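PDB 4S3I: DNA polymerase III subunit beta from Helicobacter pylori 26695, which tethers DNA polymerases and other proteins to DNA as a sliding clamp and so confers processivity on them. Local coordinates for residues A[4-9]-A[60-65]; A[14-19]-A[44-49]; A[32-37]-A[71-76]; A[85-90]-A[100-105]. One frame throughout, in Å; residues are numbered along the deposited sequence.

All four contacts lie in the N-terminal domain of the clamp. Strand 4-7 opens the chain, and contact 1 closes the longest loop of the four when residues 60-65 return to pair with it. Within that loop, contact 2 seats helix 9-19 on strand 43-49. Contact 3 pairs strand 34-40 with strand 68-73 at the start of helix 74-82; its segments alternate along the chain with those of contacts 1 and 2. Contact 4, in series after the other three, closes the short hairpin of strands 89-94 and 97-102. Contacts 1 and 4 share one sheet, Val7 pairing with Ile89, while contacts 2 and 3 share the other, Lys47 pairing with His36.

Contact 1: A[4-9]-A[60-65]; sequences KISVSK and FTQSSD
Ser6 O is gripped by two successive backbone amides of the opposite strand: Gln62 N gives it a hydrogen bond of 2.8 Å, and Ser63 N a weak one at 3.4 Å. Two residues thus face one, which makes this a classic beta bulge in the antiparallel pairing of strand 4-7 with residues 60-65. Toward Asp65 the pairing is regular. Ser6 N bonds to Ser63 O at 3.1 Å, and Asp65 N reaches Lys4 O at 2.9 Å. On the face that carries Ser6 and Ser63, their hydroxyls share a hydrogen bond, OG to OG 3.0 Å; each OG sits between its own backbone N and carbonyl carbon (chi1 74° and 75°), which turns the two toward one another. On the other face Thr61 CG2 meets Ile5 CG2 and CD1, the two side chains crossing at about a right angle. On the Phe60 side of the bulge, a water accepts from Ser8 N and donates to Phe60 O, bridging the strands where direct pairing has stopped. At the far end Lys4, bent at its last torsion, brings NZ to the Asp65 carboxylate as an ion pair, modelled implausibly close and so doubtful in detail. The hydroxyls of Ser6 and Ser63 thus meet on one face of the pairing, while Ile5 and Thr61 make a mainly apolar contact toward Val39 and Leu44, where Ser64 OG is the polar exception.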
# COMPACT_ATOMS: atom_id res chain seq x y z
N LYS A 4 21.44 -32.62 0.17
CA LYS A 4 21.54 -32.29 1.59
C LYS A 4 22.58 -31.18 1.80
O LYS A 4 23.77 -31.37 1.50
CB LYS A 4 21.89 -33.54 2.40
CG LYS A 4 22.16 -33.27 3.88
CD LYS A 4 21.98 -34.55 4.69
CE LYS A 4 22.31 -34.33 6.17
NZ LYS A 4 23.78 -34.23 6.39
N ILE A 5 22.11 -30.03 2.26
CA ILE A 5 22.96 -28.86 2.46
C ILE A 5 22.45 -28.04 3.64
O ILE A 5 21.34 -28.26 4.14
CB ILE A 5 22.93 -27.96 1.23
CG1 ILE A 5 21.50 -27.54 0.91
CG2 ILE A 5 23.55 -28.63 0.00
CD1 ILE A 5 21.40 -26.44 -0.12
N SER A 6 23.24 -27.05 4.06
CA SER A 6 22.74 -26.03 4.97
C SER A 6 23.06 -24.71 4.32
O SER A 6 24.09 -24.58 3.64
CB SER A 6 23.39 -26.12 6.35
OG SER A 6 24.72 -25.65 6.33
N VAL A 7 22.17 -23.73 4.50
CA VAL A 7 22.37 -22.41 3.94
C VAL A 7 22.04 -21.32 4.94
O VAL A 7 21.42 -21.58 5.98
CB VAL A 7 21.52 -22.18 2.66
CG1 VAL A 7 21.88 -23.19 1.58
CG2 VAL A 7 20.03 -22.27 3.00
N SER A 8 22.45 -20.10 4.62
CA SER A 8 22.12 -18.95 5.43
C SER A 8 20.67 -18.55 5.17
O SER A 8 20.25 -18.43 4.02
CB SER A 8 23.06 -17.79 5.09
OG SER A 8 22.69 -16.61 5.77
N LYS A 9 19.92 -18.33 6.24
CA LYS A 9 18.52 -17.93 6.14
C LYS A 9 18.34 -16.67 5.29
O LYS A 9 17.50 -16.62 4.40
CB LYS A 9 17.94 -17.72 7.55
CG LYS A 9 16.43 -17.49 7.63
CD LYS A 9 16.06 -16.03 7.42
CE LYS A 9 14.87 -15.63 8.27
NZ LYS A 9 14.46 -14.23 7.97
N PHE A 60 25.88 -19.43 -1.91
CA PHE A 60 26.88 -20.38 -1.44
C PHE A 60 26.26 -21.18 -0.32
O PHE A 60 25.49 -20.64 0.48
CB PHE A 60 28.11 -19.64 -0.90
CG PHE A 60 28.94 -18.99 -1.96
CD1 PHE A 60 29.69 -19.76 -2.85
CD2 PHE A 60 29.00 -17.60 -2.07
CE1 PHE A 60 30.47 -19.16 -3.83
CE2 PHE A 60 29.79 -16.99 -3.04
CZ PHE A 60 30.52 -17.78 -3.93
N THR A 61 26.58 -22.46 -0.25
CA THR A 61 26.15 -23.30 0.86
C THR A 61 27.08 -23.13 2.06
O THR A 61 28.29 -22.92 1.89
CB THR A 61 26.13 -24.79 0.45
OG1 THR A 61 27.47 -25.20 0.13
CG2 THR A 61 25.22 -25.00 -0.75
N GLN A 62 26.51 -23.21 3.26
CA GLN A 62 27.30 -23.22 4.48
C GLN A 62 27.95 -24.58 4.67
O GLN A 62 29.07 -24.68 5.18
CB GLN A 62 26.42 -22.90 5.69
CG GLN A 62 25.92 -21.48 5.67
CD GLN A 62 27.05 -20.49 5.52
OE1 GLN A 62 27.10 -19.72 4.55
NE2 GLN A 62 27.97 -20.49 6.48
N SER A 63 27.24 -25.62 4.26
CA SER A 63 27.81 -26.96 4.21
C SER A 63 27.11 -27.72 3.10
O SER A 63 26.03 -27.32 2.64
CB SER A 63 27.70 -27.68 5.55
OG SER A 63 26.38 -28.13 5.82
N SER A 64 27.73 -28.81 2.67
CA SER A 64 27.21 -29.60 1.57
C SER A 64 27.61 -31.06 1.80
O SER A 64 28.80 -31.39 1.84
CB SER A 64 27.77 -29.09 0.23
OG SER A 64 27.24 -29.82 -0.85
N ASP A 65 26.62 -31.92 1.96
CA ASP A 65 26.87 -33.33 2.24
C ASP A 65 26.52 -34.19 1.04
O ASP A 65 27.06 -35.28 0.85
CB ASP A 65 26.04 -33.80 3.45
CG ASP A 65 26.27 -32.95 4.68
OD1 ASP A 65 26.70 -31.79 4.53
OD2 ASP A 65 26.01 -33.46 5.80
O HOH W 1 24.11 -19.46 2.39

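Contact 2: A[14-19]-A[44-49]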
# COMPACT_ATOMS: atom_id res chain seq x y z
N ASN A 14 16.50 -13.83 0.57
CA ASN A 14 16.76 -12.88 -0.51
C ASN A 14 16.66 -13.52 -1.90
O ASN A 14 16.02 -12.97 -2.80
CB ASN A 14 18.13 -12.22 -0.33
CG ASN A 14 18.12 -11.16 0.74
OD1 ASN A 14 17.11 -10.48 0.94
ND2 ASN A 14 19.23 -11.02 1.46
N ALA A 15 17.30 -14.67 -2.07
CA ALA A 15 17.22 -15.35 -3.36
C ALA A 15 15.76 -15.68 -3.72
O ALA A 15 15.33 -15.48 -4.85
CB ALA A 15 18.08 -16.61 -3.37
N LEU A 16 15.01 -16.18 -2.74
CA LEU A 16 13.61 -16.53 -2.98
C LEU A 16 12.75 -15.31 -3.32
O LEU A 16 11.82 -15.40 -4.14
CB LEU A 16 13.02 -17.27 -1.78
CG LEU A 16 13.62 -18.64 -1.53
CD1 LEU A 16 13.00 -19.25 -0.28
CD2 LEU A 16 13.42 -19.56 -2.73
N ARG A 17 13.06 -14.18 -2.71
CA ARG A 17 12.30 -12.97 -2.99
C ARG A 17 12.41 -12.56 -4.46
O ARG A 17 11.41 -12.24 -5.10
CB ARG A 17 12.69 -11.82 -2.05
CG ARG A 17 12.10 -11.99 -0.65
CD ARG A 17 12.18 -10.73 0.22
NE ARG A 17 11.78 -11.03 1.59
CZ ARG A 17 10.52 -11.22 1.99
NH1 ARG A 17 9.51 -11.13 1.12
NH2 ARG A 17 10.26 -11.51 3.26
N TYR A 18 13.63 -12.59 -4.99
CA TYR A 18 13.84 -12.25 -6.38
C TYR A 18 13.11 -13.18 -7.32
O TYR A 18 12.68 -12.78 -8.40
CB TYR A 18 15.32 -12.31 -6.72
CG TYR A 18 16.13 -11.16 -6.19
CD1 TYR A 18 15.80 -9.85 -6.51
CD2 TYR A 18 17.26 -11.39 -5.41
CE1 TYR A 18 16.56 -8.78 -6.04
CE2 TYR A 18 18.02 -10.34 -4.94
CZ TYR A 18 17.67 -9.04 -5.26
OH TYR A 18 18.44 -8.00 -4.79
N LEU A 19 12.99 -14.44 -6.91
CA LEU A 19 12.45 -15.47 -7.79
C LEU A 19 10.93 -15.45 -7.89
O LEU A 19 10.37 -16.05 -8.81
CB LEU A 19 12.95 -16.84 -7.35
CG LEU A 19 14.41 -17.10 -7.72
CD1 LEU A 19 14.94 -18.29 -6.93
CD2 LEU A 19 14.55 -17.38 -9.22
N LEU A 44 24.30 -23.49 -4.24
CA LEU A 44 22.92 -23.90 -4.49
C LEU A 44 22.36 -22.97 -5.57
O LEU A 44 22.32 -21.76 -5.38
CB LEU A 44 22.05 -23.78 -3.24
CG LEU A 44 20.54 -23.89 -3.49
CD1 LEU A 44 20.17 -25.32 -3.83
CD2 LEU A 44 19.73 -23.39 -2.31
N PHE A 45 21.97 -23.54 -6.70
CA PHE A 45 21.35 -22.77 -7.76
C PHE A 45 19.84 -22.90 -7.65
O PHE A 45 19.30 -24.00 -7.46
CB PHE A 45 21.80 -23.29 -9.13
CG PHE A 45 23.23 -22.96 -9.46
CD1 PHE A 45 24.26 -23.78 -9.02
CD2 PHE A 45 23.54 -21.81 -10.19
CE1 PHE A 45 25.60 -23.47 -9.33
CE2 PHE A 45 24.87 -21.49 -10.50
CZ PHE A 45 25.89 -22.33 -10.06
N LEU A 46 19.16 -21.78 -7.79
CA LEU A 46 17.71 -21.73 -7.73
C LEU A 46 17.26 -21.07 -9.03
O LEU A 46 17.78 -20.01 -9.40
CB LEU A 46 17.26 -20.92 -6.51
CG LEU A 46 17.83 -21.29 -5.14
CD1 LEU A 46 19.12 -20.55 -4.86
CD2 LEU A 46 16.83 -21.01 -4.00
N LYS A 47 16.36 -21.71 -9.76
CA LYS A 47 15.89 -21.09 -10.99
C LYS A 47 14.40 -21.23 -11.23
O LYS A 47 13.79 -22.25 -10.90
CB LYS A 47 16.69 -21.57 -12.21
CG LYS A 47 16.46 -22.99 -12.62
CD LYS A 47 17.14 -23.24 -13.97
CE LYS A 47 17.06 -24.70 -14.41
NZ LYS A 47 18.03 -25.56 -13.69
N ALA A 48 13.82 -20.17 -11.80
CA ALA A 48 12.41 -20.14 -12.16
C ALA A 48 12.31 -19.54 -13.56
O ALA A 48 12.74 -18.40 -13.78
CB ALA A 48 11.64 -19.30 -11.17
N SER A 49 11.75 -20.30 -14.49
CA SER A 49 11.70 -19.85 -15.88
C SER A 49 10.55 -20.51 -16.64
O SER A 49 10.03 -21.55 -16.24
CB SER A 49 13.02 -20.17 -16.59
OG SER A 49 13.16 -21.55 -16.86
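This is a purely apolar helix-on-sheet contact inside the N-terminal domain: residues 14-19 of helix 9-19 lie over strand 43-49, with Ala15, Leu16 and Leu19 meeting Leu46 and Ala48. The two segments run almost parallel, their directions 13° apart and their axes 9.2 Å from each other at the closest, and no hydrogen bond passes between them. Leu19 makes most of the helix's contact, spreading its two methyls along the strand. CD1 presses on Leu46 CB at 3.5 Å, while CD2 lies over the backbone at Ala48 N and 4.0 Å from Ala48 CB. Leu19 CG stands anti to its carbonyl carbon (chi1 -75°), a setting that carries both methyls down from the helix to the sheet. Leu46 answers with its own fork: CD2 meets Leu16 CD2 at 3.9 Å, and CD1 lies 4.3 Å from Ala15 CB. Both leucine pairs, Leu16 with Leu46 and Leu19 with Leu46, meet at about a right angle. Ile35 and Leu37 of the next strand, Leu55 and Ile59 of strand 53-60, and Phe77, Leu78 and Ile81 of helix 74-82 continue the same hydrophobic layer. Two helices packed against a pair of antiparallel sheets are characteristic of the DNA-clamp domain, whose helices line the central hole of the ring.

Contact 3: A[32-37]-A[71-76]; sequences ASHIHL and TINGKK
His34, Ile35 and His36 pair with Asn73, Ile72 and Thr71 in an antiparallel ladder at the edge of a sheet of the clamp domain, just where strand 68-73 passes into helix 74-82. The backbone bonds come first. Around the hydrogen-bonded pair, Ile35 N donates to Ile72 O at 2.7 Å and Ile72 N to Ile35 O at 3.0 Å. The ladder then runs on into the helix start, for Gly74 N gives a direct bond of 3.0 Å to Ser33 O. A water that accepts from Lys75 N lies within hydrogen-bonding distance of the same Ser33 oxygen. Among side chains, the His34 ring lies with one face over the backbone between Ile72 and Asn73: Ile72 C and Asn73 N sit below its centre, while Phe112 also stacks on the ring. At its edge His34 ND1 and Thr71 OG1 share a hydrogen bond of 2.9 Å, and Thr71 OG1 is bonded to Phe112 N as well, which ties the orientation of the imidazole to the loop at Phe112. The hydrophobic side is built from Ile35, Ile72 and Leu37. Ile35 CD1 rests against Gly74 CA at 3.6 Å, and Leu37 CD1 meets Ile72 CG2 at 4.0 Å. Asn73 is the N-cap of helix 74-82. The trans setting of Asn73 CG to its own N (chi1 -175°) swings OD1 back over the start of the helix, where it accepts from Lys76 N at 2.9 Å, N-H...O 173°.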
# COMPACT_ATOMS: atom_id res chain seq x y z
N ALA A 32 4.92 -24.77 -13.00
CA ALA A 32 5.17 -23.32 -13.20
C ALA A 32 5.20 -22.54 -11.88
O ALA A 32 5.68 -21.41 -11.84
CB ALA A 32 4.17 -22.71 -14.17
N SER A 33 4.66 -23.14 -10.82
CA SER A 33 4.69 -22.51 -9.50
C SER A 33 5.94 -22.90 -8.70
O SER A 33 6.10 -22.50 -7.53
CB SER A 33 3.44 -22.88 -8.69
OG SER A 33 3.49 -24.23 -8.28
N HIS A 34 6.82 -23.68 -9.34
CA HIS A 34 7.96 -24.28 -8.66
C HIS A 34 9.32 -23.69 -9.04
O HIS A 34 9.55 -23.29 -10.19
CB HIS A 34 8.00 -25.80 -8.91
CG HIS A 34 7.17 -26.58 -7.95
ND1 HIS A 34 7.58 -27.80 -7.43
CD2 HIS A 34 5.96 -26.33 -7.40
CE1 HIS A 34 6.65 -28.25 -6.61
NE2 HIS A 34 5.67 -27.38 -6.57
N ILE A 35 10.22 -23.69 -8.06
CA ILE A 35 11.62 -23.34 -8.26
C ILE A 35 12.45 -24.62 -8.38
O ILE A 35 12.31 -25.53 -7.57
CB ILE A 35 12.13 -22.49 -7.09
CG1 ILE A 35 11.48 -21.10 -7.14
CG2 ILE A 35 13.65 -22.38 -7.14
CD1 ILE A 35 11.69 -20.25 -5.87
N HIS A 36 13.30 -24.68 -9.41
CA HIS A 36 14.23 -25.79 -9.59
C HIS A 36 15.45 -25.54 -8.70
O HIS A 36 15.99 -24.42 -8.64
CB HIS A 36 14.63 -25.89 -11.06
CG HIS A 36 15.55 -27.02 -11.38
ND1 HIS A 36 16.91 -26.96 -11.18
CD2 HIS A 36 15.31 -28.24 -11.94
CE1 HIS A 36 17.47 -28.09 -11.59
NE2 HIS A 36 16.52 -28.88 -12.06
N LEU A 37 15.89 -26.58 -8.00
CA LEU A 37 17.03 -26.46 -7.10
C LEU A 37 18.13 -27.40 -7.59
O LEU A 37 17.85 -28.53 -8.01
CB LEU A 37 16.65 -26.85 -5.68
CG LEU A 37 15.53 -26.10 -4.98
CD1 LEU A 37 15.26 -26.70 -3.60
CD2 LEU A 37 15.86 -24.61 -4.87
N THR A 71 12.80 -29.84 -6.88
CA THR A 71 11.96 -28.66 -7.12
C THR A 71 11.09 -28.42 -5.91
O THR A 71 10.86 -29.34 -5.13
CB THR A 71 10.99 -28.84 -8.31
OG1 THR A 71 9.83 -29.56 -7.87
CG2 THR A 71 11.66 -29.58 -9.47
N ILE A 72 10.58 -27.20 -5.77
CA ILE A 72 9.73 -26.87 -4.64
C ILE A 72 8.86 -25.67 -5.00
O ILE A 72 9.28 -24.80 -5.77
CB ILE A 72 10.60 -26.57 -3.37
CG1 ILE A 72 9.74 -26.40 -2.13
CG2 ILE A 72 11.53 -25.37 -3.60
CD1 ILE A 72 10.51 -25.89 -0.91
N ASN A 73 7.64 -25.65 -4.47
CA ASN A 73 6.75 -24.50 -4.64
C ASN A 73 7.41 -23.24 -4.09
O ASN A 73 7.69 -23.14 -2.90
CB ASN A 73 5.42 -24.75 -3.93
CG ASN A 73 4.42 -23.63 -4.19
OD1 ASN A 73 4.42 -22.62 -3.50
ND2 ASN A 73 3.55 -23.83 -5.18
N GLY A 74 7.66 -22.27 -4.97
CA GLY A 74 8.42 -21.08 -4.60
C GLY A 74 7.72 -20.17 -3.60
O GLY A 74 8.37 -19.56 -2.75
N LYS A 75 6.41 -20.07 -3.69
CA LYS A 75 5.69 -19.17 -2.78
C LYS A 75 5.65 -19.74 -1.36
O LYS A 75 5.92 -19.03 -0.39
CB LYS A 75 4.26 -18.90 -3.28
CG LYS A 75 3.42 -18.04 -2.31
CD LYS A 75 1.93 -18.10 -2.66
CE LYS A 75 1.12 -17.06 -1.89
NZ LYS A 75 1.22 -17.23 -0.41
N LYS A 76 5.33 -21.02 -1.24
CA LYS A 76 5.33 -21.69 0.06
C LYS A 76 6.73 -21.67 0.68
O LYS A 76 6.88 -21.44 1.87
CB LYS A 76 4.80 -23.12 -0.06
CG LYS A 76 3.33 -23.21 -0.46
CD LYS A 76 2.94 -24.65 -0.85
CE LYS A 76 1.51 -24.71 -1.41
NZ LYS A 76 0.48 -24.59 -0.34
O HOH W 2 4.83 -20.51 -6.04

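Contact 4: A[85-90]-A[100-105]; sequences KDSNII and IKQNKS
Gln102 and the turn at residues 85-87 satisfy each other through the amide at the end of the Gln102 side chain. Its OE1 accepts from Lys85 N at 2.7 Å, in the carbonyl plane and on a lone pair. Its NE2 donates twice, to Lys85 O at 2.8 Å and to Ser87 O at 2.9 Å; both acceptors lie near the amide plane, although NE2 stands well above each carbonyl plane. Three bonds therefore hold the carboxamide and fix which end is oxygen. An extended chain, with CG anti to the backbone N (chi1 -179°), carries it across to the loop, which an inverse gamma turn centred on Asp86 helps to fold. The backbone of Gln102 is occupied as well: its N and O both pair with Ser105, closing the type II' turn 102-105. Farther along, the hairpin strands are joined by Ile90 N to Lys101 O at 2.8 Å and Lys101 N to Ile90 O at 2.9 Å. Ile89 and Ile100 lie side by side, CG2 to CG2 3.7 Å, both turned to the buried side. The ammonium of Lys85 forms a salt bridge with Glu268 of the second subunit, and Ser105 OG bonds to Thr304 OG1 there, so this end of the hairpin belongs to the dimer interface. In its own domain the pair lies between strands 4-7 and 105-110, with Ile89 on Ile81 and Ile100 on Phe77 and Ile80 of helix 74-82.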
# COMPACT_ATOMS: atom_id res chain seq x y z
N LYS A 85 13.93 -18.34 12.05
CA LYS A 85 14.88 -17.52 12.80
C LYS A 85 16.06 -17.15 11.90
O LYS A 85 16.19 -17.68 10.80
CB LYS A 85 15.38 -18.28 14.04
CG LYS A 85 14.29 -18.61 15.07
CD LYS A 85 14.87 -19.25 16.33
CE LYS A 85 13.77 -19.64 17.32
NZ LYS A 85 12.88 -18.49 17.63
N ASP A 86 16.90 -16.24 12.36
CA ASP A 86 18.11 -15.90 11.64
C ASP A 86 19.24 -16.83 12.08
O ASP A 86 20.20 -16.41 12.72
CB ASP A 86 18.49 -14.43 11.85
CG ASP A 86 17.51 -13.47 11.19
OD1 ASP A 86 17.25 -13.63 9.98
OD2 ASP A 86 17.00 -12.56 11.89
N SER A 87 19.07 -18.11 11.76
CA SER A 87 20.10 -19.12 11.94
C SER A 87 20.06 -20.04 10.71
O SER A 87 19.10 -20.01 9.94
CB SER A 87 19.85 -19.92 13.23
OG SER A 87 18.68 -20.71 13.15
N ASN A 88 21.11 -20.83 10.52
CA ASN A 88 21.23 -21.62 9.30
C ASN A 88 20.08 -22.62 9.10
O ASN A 88 19.52 -23.13 10.07
CB ASN A 88 22.58 -22.34 9.26
CG ASN A 88 23.73 -21.41 8.92
OD1 ASN A 88 23.54 -20.21 8.72
ND2 ASN A 88 24.94 -21.97 8.85
N ILE A 89 19.77 -22.90 7.84
CA ILE A 89 18.66 -23.79 7.49
C ILE A 89 19.15 -25.02 6.75
O ILE A 89 19.96 -24.92 5.83
CB ILE A 89 17.65 -23.05 6.59
CG1 ILE A 89 16.98 -21.93 7.40
CG2 ILE A 89 16.60 -24.01 6.03
CD1 ILE A 89 16.17 -20.97 6.55
N ILE A 90 18.66 -26.18 7.17
CA ILE A 90 19.00 -27.43 6.51
C ILE A 90 17.97 -27.78 5.44
O ILE A 90 16.77 -27.79 5.71
CB ILE A 90 19.07 -28.57 7.54
CG1 ILE A 90 20.27 -28.36 8.47
CG2 ILE A 90 19.12 -29.92 6.86
CD1 ILE A 90 20.33 -29.32 9.65
N ILE A 100 12.73 -29.18 5.25
CA ILE A 100 13.38 -27.95 5.68
C ILE A 100 13.49 -27.96 7.20
O ILE A 100 12.48 -28.11 7.88
CB ILE A 100 12.57 -26.72 5.27
CG1 ILE A 100 12.41 -26.65 3.74
CG2 ILE A 100 13.19 -25.43 5.83
CD1 ILE A 100 11.30 -25.68 3.31
N LYS A 101 14.70 -27.81 7.74
CA LYS A 101 14.87 -27.87 9.19
C LYS A 101 15.65 -26.69 9.72
O LYS A 101 16.62 -26.25 9.11
CB LYS A 101 15.57 -29.17 9.62
CG LYS A 101 15.31 -30.35 8.73
CD LYS A 101 14.23 -31.25 9.30
CE LYS A 101 14.68 -31.89 10.61
NZ LYS A 101 13.70 -32.91 11.08
N GLN A 102 15.19 -26.17 10.85
CA GLN A 102 15.95 -25.16 11.58
C GLN A 102 15.68 -25.43 13.04
O GLN A 102 14.61 -25.07 13.55
CB GLN A 102 15.50 -23.75 11.21
CG GLN A 102 16.30 -22.67 11.93
CD GLN A 102 15.72 -21.29 11.75
OE1 GLN A 102 14.67 -20.95 12.32
NE2 GLN A 102 16.39 -20.46 10.95
N ASN A 103 16.62 -26.09 13.70
CA ASN A 103 16.52 -26.41 15.13
C ASN A 103 15.23 -27.15 15.46
O ASN A 103 15.05 -28.30 15.06
CB ASN A 103 16.67 -25.16 16.00
CG ASN A 103 16.83 -25.50 17.47
OD1 ASN A 103 17.06 -26.66 17.84
ND2 ASN A 103 16.71 -24.49 18.32
N LYS A 104 14.33 -26.48 16.18
CA LYS A 104 13.07 -27.12 16.59
C LYS A 104 12.01 -27.15 15.49
O LYS A 104 11.01 -27.86 15.60
CB LYS A 104 12.50 -26.43 17.84
CG LYS A 104 13.47 -26.35 19.01
CD LYS A 104 13.07 -27.28 20.15
CE LYS A 104 13.07 -26.54 21.49
NZ LYS A 104 14.42 -26.07 21.92
N SER A 105 12.22 -26.38 14.42
CA SER A 105 11.24 -26.27 13.35
C SER A 105 11.57 -27.20 12.20
O SER A 105 12.74 -27.35 11.83
CB SER A 105 11.16 -24.83 12.85
OG SER A 105 10.90 -23.96 13.91